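Local coordinates for protein putative oxidoreductase (Yersinia pestis, PDB 3KUX) that probably catalyses an NAD(P)-dependent oxidation or reduction of a substrate not yet identified, as a member of the Rossmann-fold oxidoreductase family, at residues 6-11 with 31-36; 128-133 with 300-305. One frame throughout, in Å; residues are numbered along the deposited sequence.

Interaction 1. Residues 6-11 with 31-36; sequences DKIKVG and PGLELA
Ile8 and Lys9 pair in parallel with Leu33 and Glu34, joining the first two strands of the parallel sheet of the N-terminal Rossmann domain. Ile8 binds both ways, its N donating to Gly32 O at 2.7 Å and its O accepting from Glu34 N at 3.0 Å; Val10 N then meets Glu34 O at 2.7 Å. The bond from Ala36 N to Val10 O is weak, and the short strand segments diverge by 40°. On one face, Leu33 CD2 lies 3.7 Å from Ile8 CB and just touches Val10 CG2; helices 17-28 and 303-313 cover this side. On the other face the extended Glu34 side chain, with CG anti to its backbone N (chi1 166°), carries its carboxylate between two lysines. Lys7 crosses it at about a right angle, its NZ 3.8 Å from Glu34 OE1, whereas Lys9 runs alongside with NZ 3.9 Å from Glu34 OE2. Both salt bridges are long, and the chains' methylenes come closer than the ammonium groups. Gly32 turns into the strand at a positive phi of 95°. With helix 17-28 between them, the strands form the first beta-alpha-beta unit of a Rossmann fold.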
loop_
_atom_site.group_PDB
_atom_site.type_symbol
_atom_site.label_atom_id
_atom_site.label_comp_id
_atom_site.label_asym_id
_atom_site.label_seq_id
_atom_site.Cartn_x
_atom_site.Cartn_y
_atom_site.Cartn_z
ATOM N N ASP A 6 -7.869 8.277 -26.018
ATOM C CA ASP A 6 -7.553 9.440 -25.193
ATOM C C ASP A 6 -6.506 9.111 -24.130
ATOM O O ASP A 6 -6.435 7.984 -23.643
ATOM C CB ASP A 6 -8.822 10.005 -24.549
ATOM C CG ASP A 6 -8.731 11.498 -24.297
ATOM O OD1 ASP A 6 -7.956 12.177 -25.007
ATOM O OD2 ASP A 6 -9.439 11.994 -23.396
ATOM N N LYS A 7 -5.694 10.104 -23.779
ATOM C CA LYS A 7 -4.598 9.902 -22.841
ATOM C C LYS A 7 -4.567 10.949 -21.737
ATOM O O LYS A 7 -4.830 12.126 -21.971
ATOM C CB LYS A 7 -3.257 9.899 -23.577
ATOM C CG LYS A 7 -2.832 8.538 -24.103
ATOM C CD LYS A 7 -1.680 8.667 -25.092
ATOM C CE LYS A 7 -1.032 7.317 -25.373
ATOM N NZ LYS A 7 -0.254 6.814 -24.201
ATOM N N ILE A 8 -4.245 10.496 -20.531
ATOM C CA ILE A 8 -4.010 11.369 -19.394
ATOM C C ILE A 8 -2.506 11.502 -19.229
ATOM O O ILE A 8 -1.824 10.522 -18.935
ATOM C CB ILE A 8 -4.596 10.768 -18.101
ATOM C CG1 ILE A 8 -6.120 10.684 -18.193
ATOM C CG2 ILE A 8 -4.173 11.578 -16.886
ATOM C CD1 ILE A 8 -6.761 9.884 -17.079
ATOM N N LYS A 9 -1.979 12.703 -19.430
ATOM C CA LYS A 9 -0.541 12.901 -19.322
ATOM C C LYS A 9 -0.124 12.995 -17.858
ATOM O O LYS A 9 -0.742 13.708 -17.067
ATOM C CB LYS A 9 -0.095 14.133 -20.112
ATOM C CG LYS A 9 -0.497 14.093 -21.585
ATOM C CD LYS A 9 0.209 15.169 -22.407
ATOM C CE LYS A 9 1.667 14.804 -22.675
ATOM N NZ LYS A 9 2.414 15.885 -23.377
ATOM N N VAL A 10 0.924 12.260 -17.500
ATOM C CA VAL A 10 1.337 12.143 -16.108
ATOM C C VAL A 10 2.736 12.699 -15.856
ATOM O O VAL A 10 3.629 12.567 -16.694
ATOM C CB VAL A 10 1.313 10.674 -15.654
ATOM C CG1 VAL A 10 1.660 10.575 -14.184
ATOM C CG2 VAL A 10 -0.048 10.053 -15.929
ATOM N N GLY A 11 2.917 13.317 -14.693
ATOM C CA GLY A 11 4.228 13.798 -14.264
ATOM C C GLY A 11 4.713 13.071 -13.020
ATOM O O GLY A 11 4.078 13.129 -11.966
ATOM N N PRO A 31 -2.948 1.488 -20.150
ATOM C CA PRO A 31 -3.545 2.189 -21.284
ATOM C C PRO A 31 -4.353 3.376 -20.782
ATOM O O PRO A 31 -5.001 3.286 -19.738
ATOM C CB PRO A 31 -4.479 1.141 -21.904
ATOM C CG PRO A 31 -4.019 -0.165 -21.379
ATOM C CD PRO A 31 -3.465 0.118 -20.015
ATOM N N GLY A 32 -4.304 4.483 -21.513
ATOM C CA GLY A 32 -4.986 5.695 -21.088
ATOM C C GLY A 32 -4.063 6.627 -20.328
ATOM O O GLY A 32 -4.318 7.826 -20.247
ATOM N N LEU A 33 -2.988 6.078 -19.766
ATOM C CA LEU A 33 -1.998 6.894 -19.068
ATOM C C LEU A 33 -0.710 7.033 -19.879
ATOM O O LEU A 33 -0.206 6.059 -20.445
ATOM C CB LEU A 33 -1.691 6.312 -17.686
ATOM C CG LEU A 33 -2.819 6.268 -16.652
ATOM C CD1 LEU A 33 -2.301 5.715 -15.328
ATOM C CD2 LEU A 33 -3.431 7.645 -16.453
ATOM N N GLU A 34 -0.188 8.255 -19.931
ATOM C CA GLU A 34 1.045 8.550 -20.654
ATOM C C GLU A 34 2.014 9.313 -19.755
ATOM O O GLU A 34 1.757 10.459 -19.378
ATOM C CB GLU A 34 0.751 9.364 -21.924
ATOM C CG GLU A 34 1.983 10.010 -22.554
ATOM C CD GLU A 34 1.659 10.856 -23.782
ATOM O OE1 GLU A 34 0.957 10.356 -24.691
ATOM O OE2 GLU A 34 2.120 12.018 -23.845
ATOM N N LEU A 35 3.121 8.668 -19.403
ATOM C CA LEU A 35 4.134 9.308 -18.576
ATOM C C LEU A 35 4.836 10.410 -19.372
ATOM O O LEU A 35 5.851 10.176 -20.033
ATOM C CB LEU A 35 5.139 8.278 -18.051
ATOM C CG LEU A 35 6.270 8.809 -17.168
ATOM C CD1 LEU A 35 5.720 9.467 -15.915
ATOM C CD2 LEU A 35 7.236 7.696 -16.807
ATOM N N ALA A 36 4.273 11.612 -19.307
ATOM C CA ALA A 36 4.794 12.748 -20.055
ATOM C C ALA A 36 6.225 13.086 -19.650
ATOM O O ALA A 36 7.103 13.195 -20.503
ATOM C CB ALA A 36 3.889 13.959 -19.884
#

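Interaction 2. Residues 128-133 with 300-305; sequences RWDSDF and GNYPAY
The Trp129 indole packs against the first turn of helix 303-313, with the methyl of Ala304 and CB of Tyr305 over one face. Ala304 CB sits 3.4 Å from Trp129 NE1, near the five-membered ring, while the far end of the indole reaches the next residue: Trp129 CZ3 lies 3.7 Å from CD1 at the edge of the Tyr305 ring. The two ring planes are inclined at 68°. Arg128 CB rests over the opposite face of the indole, toward its rim, so the ring is sandwiched between its own neighbour and the helix. A chi1 of -71°, with Trp129 CG beside its backbone N, lays the indole on Ala304 and Tyr305. Separately, Trp129 CB approaches the edge of the Tyr302 ring, 4.0 Å from Tyr302 CD1.

Beyond this apolar patch the chains are joined through the backbone, Asn301 N donating to Trp129 O at 2.8 Å in a nearly straight bond. Gly300 passes close to the start of helix 131-142, its N 3.4 Å from Ser131 CB. At the polar edge the Tyr302 hydroxyl donates to Asp130 OD1, whose carboxylate is turned 40° from the phenol plane; the modelled separation is very short, so the exact geometry is doubtful. Asp130 OD2 also forms a salt bridge with Arg127, and Ser131 OG is held by Asp276.

The contact thus brings the beginnings of helices 131-142 and 303-313 together. Tyr302 packs on Phe22 and Leu26 of helix 17-28, and the Tyr305 hydroxyl bonds to Ser122 of strand 121-123, an edge strand of the parallel sheet.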
loop_
_atom_site.group_PDB
_atom_site.type_symbol
_atom_site.label_atom_id
_atom_site.label_comp_id
_atom_site.label_asym_id
_atom_site.label_seq_id
_atom_site.Cartn_x
_atom_site.Cartn_y
_atom_site.Cartn_z
ATOM N N ARG A 128 -3.628 -3.496 -1.651
ATOM C CA ARG A 128 -5.024 -3.891 -1.770
ATOM C C ARG A 128 -5.150 -4.795 -2.985
ATOM O O ARG A 128 -6.224 -5.333 -3.268
ATOM C CB ARG A 128 -5.937 -2.676 -1.928
ATOM C CG ARG A 128 -6.091 -1.852 -0.665
ATOM C CD ARG A 128 -7.187 -0.824 -0.820
ATOM N NE ARG A 128 -7.177 0.164 0.255
ATOM C CZ ARG A 128 -8.039 1.173 0.343
ATOM N NH1 ARG A 128 -8.981 1.328 -0.581
ATOM N NH2 ARG A 128 -7.960 2.029 1.350
ATOM N N TRP A 129 -4.041 -4.956 -3.704
ATOM C CA TRP A 129 -4.035 -5.754 -4.926
ATOM C C TRP A 129 -2.968 -6.847 -4.929
ATOM O O TRP A 129 -2.608 -7.373 -5.986
ATOM C CB TRP A 129 -3.919 -4.849 -6.150
ATOM C CG TRP A 129 -5.173 -4.075 -6.374
ATOM C CD1 TRP A 129 -6.305 -4.510 -7.011
ATOM C CD2 TRP A 129 -5.445 -2.738 -5.941
ATOM N NE1 TRP A 129 -7.261 -3.520 -7.008
ATOM C CE2 TRP A 129 -6.760 -2.422 -6.359
ATOM C CE3 TRP A 129 -4.702 -1.772 -5.251
ATOM C CZ2 TRP A 129 -7.346 -1.188 -6.102
ATOM C CZ3 TRP A 129 -5.286 -0.543 -4.995
ATOM C CH2 TRP A 129 -6.597 -0.263 -5.419
ATOM N N ASP A 130 -2.472 -7.176 -3.734
ATOM C CA ASP A 130 -1.621 -8.338 -3.529
ATOM C C ASP A 130 -2.412 -9.603 -3.821
ATOM O O ASP A 130 -3.618 -9.669 -3.554
ATOM C CB ASP A 130 -1.136 -8.390 -2.085
ATOM C CG ASP A 130 0.183 -7.672 -1.879
ATOM O OD1 ASP A 130 0.738 -7.141 -2.866
ATOM O OD2 ASP A 130 0.668 -7.645 -0.724
ATOM N N SER A 131 -1.735 -10.612 -4.359
ATOM C CA SER A 131 -2.380 -11.879 -4.678
ATOM C C SER A 131 -3.111 -12.458 -3.469
ATOM O O SER A 131 -4.269 -12.867 -3.565
ATOM C CB SER A 131 -1.344 -12.877 -5.179
ATOM O OG SER A 131 -0.320 -13.041 -4.215
ATOM N N ASP A 132 -2.441 -12.495 -2.326
ATOM C CA ASP A 132 -3.043 -13.116 -1.157
ATOM C C ASP A 132 -4.300 -12.369 -0.699
ATOM O O ASP A 132 -5.332 -12.983 -0.414
ATOM C CB ASP A 132 -2.019 -13.291 -0.019
ATOM C CG ASP A 132 -1.101 -12.086 0.150
ATOM O OD1 ASP A 132 -1.603 -10.940 0.137
ATOM O OD2 ASP A 132 0.126 -12.289 0.312
ATOM N N PHE A 133 -4.222 -11.046 -0.655
ATOM C CA PHE A 133 -5.340 -10.237 -0.189
ATOM C C PHE A 133 -6.574 -10.382 -1.088
ATOM O O PHE A 133 -7.689 -10.602 -0.603
ATOM C CB PHE A 133 -4.922 -8.772 -0.075
ATOM C CG PHE A 133 -5.966 -7.891 0.548
ATOM C CD1 PHE A 133 -6.275 -8.010 1.894
ATOM C CD2 PHE A 133 -6.636 -6.940 -0.213
ATOM C CE1 PHE A 133 -7.239 -7.199 2.472
ATOM C CE2 PHE A 133 -7.595 -6.126 0.357
ATOM C CZ PHE A 133 -7.901 -6.255 1.701
ATOM N N GLY A 300 -1.762 -11.406 -8.265
ATOM C CA GLY A 300 -1.601 -10.025 -7.818
ATOM C C GLY A 300 -1.935 -9.119 -8.979
ATOM O O GLY A 300 -1.815 -9.522 -10.136
ATOM N N ASN A 301 -2.357 -7.893 -8.695
ATOM C CA ASN A 301 -2.841 -7.028 -9.762
ATOM C C ASN A 301 -2.651 -5.550 -9.461
ATOM O O ASN A 301 -3.621 -4.793 -9.366
ATOM C CB ASN A 301 -4.316 -7.328 -10.036
ATOM C CG ASN A 301 -4.827 -6.667 -11.296
ATOM O OD1 ASN A 301 -4.052 -6.334 -12.198
ATOM N ND2 ASN A 301 -6.139 -6.471 -11.370
ATOM N N TYR A 302 -1.398 -5.135 -9.312
ATOM C CA TYR A 302 -1.124 -3.754 -8.961
ATOM C C TYR A 302 -1.676 -2.793 -10.010
ATOM O O TYR A 302 -2.175 -1.722 -9.664
ATOM C CB TYR A 302 0.373 -3.522 -8.726
ATOM C CG TYR A 302 0.902 -4.104 -7.426
ATOM C CD1 TYR A 302 0.060 -4.334 -6.347
ATOM C CD2 TYR A 302 2.253 -4.399 -7.271
ATOM C CE1 TYR A 302 0.542 -4.855 -5.162
ATOM C CE2 TYR A 302 2.742 -4.917 -6.089
ATOM C CZ TYR A 302 1.882 -5.143 -5.039
ATOM O OH TYR A 302 2.363 -5.662 -3.861
ATOM N N PRO A 303 -1.613 -3.180 -11.295
ATOM C CA PRO A 303 -2.102 -2.313 -12.376
ATOM C C PRO A 303 -3.539 -1.849 -12.161
ATOM O O PRO A 303 -3.927 -0.797 -12.664
ATOM C CB PRO A 303 -2.018 -3.204 -13.623
ATOM C CG PRO A 303 -1.012 -4.253 -13.282
ATOM C CD PRO A 303 -1.145 -4.485 -11.797
ATOM N N ALA A 304 -4.326 -2.624 -11.424
ATOM C CA ALA A 304 -5.703 -2.233 -11.150
ATOM C C ALA A 304 -5.780 -0.834 -10.528
ATOM O O ALA A 304 -6.766 -0.117 -10.720
ATOM C CB ALA A 304 -6.393 -3.261 -10.259
ATOM N N TYR A 305 -4.742 -0.450 -9.787
ATOM C CA TYR A 305 -4.722 0.850 -9.114
ATOM C C TYR A 305 -4.734 2.001 -10.105
ATOM O O TYR A 305 -5.618 2.859 -10.067
ATOM C CB TYR A 305 -3.501 0.991 -8.198
ATOM C CG TYR A 305 -3.409 2.352 -7.543
ATOM C CD1 TYR A 305 -4.187 2.660 -6.437
ATOM C CD2 TYR A 305 -2.554 3.337 -8.040
ATOM C CE1 TYR A 305 -4.115 3.905 -5.830
ATOM C CE2 TYR A 305 -2.477 4.586 -7.445
ATOM C CZ TYR A 305 -3.261 4.864 -6.336
ATOM O OH TYR A 305 -3.199 6.100 -5.725
#

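From the N terminus, interaction 1 closes first: 6-11 and 31-36 enclose a short loop of 19 residues, mostly helix 17-28. Interaction 2 opens well after it, at 128-133, and closes a much longer loop at 300-305 that takes in much of the C-terminal mixed sheet. The two are in series, neither nested nor crossing, with centres 21 Å apart and nearest atoms about 7 Å apart. Interaction 1 builds the parallel sheet from within, whereas interaction 2 joins the segment following that sheet to a late part of the chain. Helix 303-313, which starts within interaction 2, runs on to cover Ile8 and Leu33 of interaction 1, and helix 17-28 touches residues of both.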